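Local coordinates for protein endoglucanase E (Clostridium thermocellum, PDB 2WAO) that probably removes acetyl groups from plant cell-wall polysaccharides through its family 2 carbohydrate esterase domain, whose active-site cleft also holds cello-oligosaccharide, at residues T133-N138 against A314-M319; S154-S157 against A163-L166. All blocks are in the same frame, centred on the assembly; numbering follows the deposited sequence. Where two conformers were deposited one is given.

Both contacts lie in the SGNH-type esterase domain, and their centres are about 10 Å apart. Along the chain, the two segments of interaction 2 come between those of interaction 1: 133-138 runs from the end of short helix 131-134 into the turn after it, then come 154-157 and 163-166 at the two ends of helix 158-165, and 314-319 belongs to the last helix, 313-331. Interaction 1 is therefore a long-range closure across the domain, whereas interaction 2 is local and on the surface. They touch where Met156 and Ser157 pass His316 and Asn138. The turn beside the glycan pocket, the start of helix 158-165 and the last helix thus share one packed region.

Interaction 1. Residues T133-N138 against A314-M319; sequences TCAYGN and ATHQLM. With BGC (beta-D-glucopyranose), chain B; BGC (beta-D-glucopyranose), chain C.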
# COMPACT_ATOMS: atom_id res chain seq x y z
N THR A 133 -6.80 -0.26 -0.10
CA THR A 133 -5.40 -0.00 0.31
C THR A 133 -4.51 0.59 -0.75
O THR A 133 -3.60 1.37 -0.45
CB THR A 133 -4.78 -1.06 1.34
OG1 THR A 133 -3.40 -1.43 1.11
CG2 THR A 133 -5.67 -2.06 1.76
N CYS A 134 -4.88 0.36 -2.00
CA CYS A 134 -4.33 1.11 -3.16
C CYS A 134 -4.71 2.61 -3.16
O CYS A 134 -4.08 3.40 -3.87
CB CYS A 134 -4.84 0.46 -4.47
SG CYS A 134 -4.07 -1.16 -4.79
N ALA A 135 -5.75 2.98 -2.39
CA ALA A 135 -6.33 4.33 -2.40
C ALA A 135 -6.89 4.69 -3.80
O ALA A 135 -6.83 5.86 -4.19
CB ALA A 135 -5.31 5.40 -1.97
N TYR A 136 -7.37 3.67 -4.53
CA TYR A 136 -8.18 3.86 -5.76
C TYR A 136 -9.13 5.07 -5.59
O TYR A 136 -9.95 5.13 -4.64
CB TYR A 136 -8.99 2.58 -5.97
CG TYR A 136 -9.93 2.45 -7.17
CD1 TYR A 136 -9.83 1.33 -8.00
CD2 TYR A 136 -10.97 3.35 -7.39
CE1 TYR A 136 -10.68 1.14 -9.04
CE2 TYR A 136 -11.86 3.19 -8.51
CZ TYR A 136 -11.72 2.06 -9.27
OH TYR A 136 -12.58 1.82 -10.31
N GLY A 137 -8.96 6.05 -6.47
CA GLY A 137 -9.96 7.13 -6.60
C GLY A 137 -9.98 8.15 -5.47
O GLY A 137 -10.91 8.99 -5.42
N ASN A 138 -9.00 8.10 -4.56
CA ASN A 138 -9.11 8.91 -3.32
C ASN A 138 -9.00 10.44 -3.55
O ASN A 138 -9.44 11.23 -2.69
CB ASN A 138 -8.23 8.38 -2.16
CG ASN A 138 -6.76 8.72 -2.34
OD1 ASN A 138 -6.32 8.99 -3.46
ND2 ASN A 138 -5.97 8.68 -1.24
N ALA A 314 -10.73 12.13 3.45
CA ALA A 314 -11.28 12.19 4.80
C ALA A 314 -11.58 10.84 5.44
O ALA A 314 -11.31 10.62 6.62
CB ALA A 314 -12.55 13.12 4.81
N THR A 315 -12.16 9.94 4.65
CA THR A 315 -12.48 8.59 5.11
C THR A 315 -11.15 7.81 5.40
O THR A 315 -11.04 7.18 6.46
CB THR A 315 -13.34 7.85 4.10
OG1 THR A 315 -14.66 8.45 4.03
CG2 THR A 315 -13.50 6.35 4.53
N HIS A 316 -10.15 7.94 4.53
CA HIS A 316 -8.81 7.37 4.80
C HIS A 316 -8.22 7.89 6.11
O HIS A 316 -7.65 7.12 6.88
CB HIS A 316 -7.84 7.60 3.64
CG HIS A 316 -8.04 6.66 2.48
ND1 HIS A 316 -7.49 5.39 2.45
CD2 HIS A 316 -8.68 6.82 1.29
CE1 HIS A 316 -7.76 4.82 1.29
NE2 HIS A 316 -8.51 5.64 0.58
N GLN A 317 -8.39 9.20 6.37
CA GLN A 317 -7.91 9.77 7.59
C GLN A 317 -8.60 9.16 8.81
O GLN A 317 -7.94 8.80 9.73
CB GLN A 317 -7.99 11.31 7.57
CG GLN A 317 -6.99 11.87 6.55
CD GLN A 317 -7.14 13.35 6.34
OE1 GLN A 317 -8.24 13.85 6.11
NE2 GLN A 317 -6.02 14.07 6.40
N LEU A 318 -9.93 9.03 8.78
CA LEU A 318 -10.66 8.36 9.88
C LEU A 318 -10.16 6.92 10.12
O LEU A 318 -10.04 6.46 11.26
CB LEU A 318 -12.16 8.31 9.58
CG LEU A 318 -12.95 9.64 9.63
CD1 LEU A 318 -14.42 9.36 9.45
CD2 LEU A 318 -12.63 10.40 10.96
N MET A 319 -9.95 6.20 9.04
CA MET A 319 -9.45 4.82 9.12
C MET A 319 -8.08 4.81 9.78
O MET A 319 -7.78 3.98 10.67
CB MET A 319 -9.39 4.25 7.72
CG MET A 319 -10.71 3.96 7.09
SD MET A 319 -10.53 3.39 5.34
CE MET A 319 -9.93 1.75 5.60
C2 BGC B . -15.60 -0.42 -10.27
C3 BGC B . -14.70 -1.39 -11.01
C4 BGC B . -13.49 -1.74 -10.14
C5 BGC B . -13.99 -2.27 -8.78
C6 BGC B . -12.88 -2.75 -7.82
C1 BGC B . -15.97 -0.99 -8.90
O2 BGC B . -16.75 -0.14 -11.07
O3 BGC B . -14.27 -0.80 -12.24
O4 BGC B . -12.95 -2.75 -10.84
O5 BGC B . -14.79 -1.27 -8.17
O6 BGC B . -12.01 -1.66 -7.54
C2 BGC C . -11.02 -4.03 -11.56
C3 BGC C . -9.53 -3.88 -11.91
C4 BGC C . -9.28 -2.61 -12.73
C5 BGC C . -9.79 -1.42 -11.93
C6 BGC C . -9.47 -0.08 -12.61
C1 BGC C . -11.54 -2.71 -10.99
O2 BGC C . -11.24 -5.09 -10.65
O3 BGC C . -9.05 -5.05 -12.54
O4 BGC C . -7.89 -2.44 -12.91
O5 BGC C . -11.19 -1.64 -11.85
O6 BGC C . -10.41 0.21 -13.61
O HOH W 1 -9.79 5.39 -1.87
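His316 reaches from helix 313-331 to the turn after helix 131-134, where its imidazole packs against Ala135 and Asn138. NE2 lies 3.9 Å from Ala135 CA, and CD2 is 3.8 Å from Asn138 CB. The Asn138 amide stands almost upright to the ring, the planes 82° apart, so the two groups cross instead of stacking. No direct hydrogen bond joins the segments. A water in the imidazole plane bridges them instead, 2.8 Å from His316 NE2 and donating to Tyr136 O at the same distance of 2.8 Å. The second ring nitrogen, ND1, is hydrogen-bonded to Tyr158 N, so both ring nitrogens have partners and the rotation of the imidazole is fixed.

Asn138 is held in turn by Asn153 N, which bonds to OD1. Ala135, at positive phi, ends the short helix in a Schellman motif and starts a type II turn closed by Asn138 N to Ala135 O at 3.1 Å. Tyr136 leaves this turn with CG anti to the backbone N (chi1 -180°), which carries its ring away from His316 and into the glycan pocket. There CE1 comes within 3.4 Å of O6 of the chain B glucose, while OH bonds to Asp308 and the ring stacks on His310. The turn follows the helix that begins at Ser131, a glycan-pocket residue, and packs on the last helix of what is by sequence family an SGNH-hydrolase fold.

Interaction 2. Residues S154-S157 against A163-L166; sequences SYMS and ARNL. With FMT (formic acid), chain I.
Arg164 projects from the last turn of helix 158-165 toward the chain that leads into the same helix, and its guanidinium lies against Tyr155. Its CB already passes 3.8 Å from O2 of a bound formate. The chain then runs extended through CG to CD, which lies 3.9 Å from Tyr155 OH; the bend at chi3 (-62°) then turns NE toward the formate. Beyond the bend, NE donates to formate O2 along a nearly straight bond, 173° at the hydrogen. At the tip, NH1 and NH2 converge on one acceptor, Tyr155 O. The NH1 bond, 2.9 Å long, arrives in the carbonyl plane on a lone pair; the NH2 bond to the same oxygen, 3.0 Å, is tilted from that plane. NH2 also donates to formate O1, at 2.9 Å, and the sulfur SD of Met156 rests 3.5 Å from this nitrogen.

Carbonyl and formate both lie at the edge of the guanidinium, and together they hold it flat over the phenol. CZ sits 3.9 Å from the centroid of the Tyr155 ring in a cation-pi contact, the two planes 21° apart, with NH1 above the ring centre. The formate, probably a guest from the crystallisation liquor, would partly balance the positive charge.

Trp92 meets Tyr155 edge-to-face, and strand 52-59 of an antiparallel sheet touches it through Gln56 and Ile58. Ser157 OG accepts from Ala160 N as the N-cap of helix 158-165. At the far end of that helix the arginine folds back on its own lead-in, close to the junction between the esterase fold and the N-terminal beta domain.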
# COMPACT_ATOMS: atom_id res chain seq x y z
N SER A 154 -1.80 6.84 -3.20
CA SER A 154 -1.45 5.97 -2.06
C SER A 154 -0.71 6.68 -0.92
O SER A 154 -0.67 6.15 0.19
CB SER A 154 -0.66 4.74 -2.49
OG SER A 154 0.54 5.16 -3.08
N TYR A 155 -0.14 7.86 -1.19
CA TYR A 155 0.52 8.63 -0.10
C TYR A 155 -0.53 9.03 0.94
O TYR A 155 -0.20 9.20 2.12
CB TYR A 155 1.20 9.90 -0.64
CG TYR A 155 2.11 10.61 0.37
CD1 TYR A 155 3.36 10.07 0.69
CD2 TYR A 155 1.70 11.80 1.01
CE1 TYR A 155 4.20 10.70 1.58
CE2 TYR A 155 2.53 12.44 1.92
CZ TYR A 155 3.79 11.90 2.18
OH TYR A 155 4.62 12.52 3.06
N MET A 156 -1.79 9.19 0.51
CA MET A 156 -2.90 9.56 1.42
C MET A 156 -3.88 8.37 1.65
O MET A 156 -5.07 8.55 1.93
CB MET A 156 -3.60 10.84 0.97
CG MET A 156 -2.70 12.11 1.06
SD MET A 156 -2.08 12.39 2.74
CE MET A 156 -3.58 12.91 3.56
N SER A 157 -3.35 7.14 1.48
CA SER A 157 -4.11 5.95 1.89
C SER A 157 -4.08 5.85 3.42
O SER A 157 -3.16 6.37 4.08
CB SER A 157 -3.49 4.68 1.31
OG SER A 157 -2.28 4.36 1.97
N ALA A 163 1.24 4.48 8.85
CA ALA A 163 2.68 4.27 8.94
C ALA A 163 3.40 5.57 9.36
O ALA A 163 4.27 5.51 10.23
CB ALA A 163 3.26 3.68 7.64
N ARG A 164 3.03 6.71 8.77
CA ARG A 164 3.68 7.97 9.16
C ARG A 164 3.30 8.25 10.63
O ARG A 164 4.20 8.66 11.39
CB ARG A 164 3.27 9.13 8.25
CG ARG A 164 3.89 9.08 6.90
CD ARG A 164 3.67 10.38 6.14
NE ARG A 164 2.26 10.71 5.89
CZ ARG A 164 1.56 10.29 4.83
NH1 ARG A 164 2.10 9.46 3.93
NH2 ARG A 164 0.31 10.66 4.71
N ASN A 165 2.05 8.03 11.03
CA ASN A 165 1.62 8.27 12.43
C ASN A 165 2.52 7.50 13.40
O ASN A 165 2.88 8.01 14.46
CB ASN A 165 0.16 7.82 12.72
CG ASN A 165 -0.92 8.75 12.13
OD1 ASN A 165 -2.11 8.35 12.00
ND2 ASN A 165 -0.53 9.94 11.75
N LEU A 166 2.89 6.26 13.02
CA LEU A 166 3.67 5.36 13.88
C LEU A 166 5.17 5.41 13.70
O LEU A 166 5.90 4.65 14.36
CB LEU A 166 3.20 3.90 13.69
CG LEU A 166 1.73 3.63 14.02
CD1 LEU A 166 1.30 2.30 13.41
CD2 LEU A 166 1.43 3.66 15.50
C FMT I . -0.26 12.31 7.79
O1 FMT I . -0.83 12.51 6.69
O2 FMT I . 0.98 12.21 7.98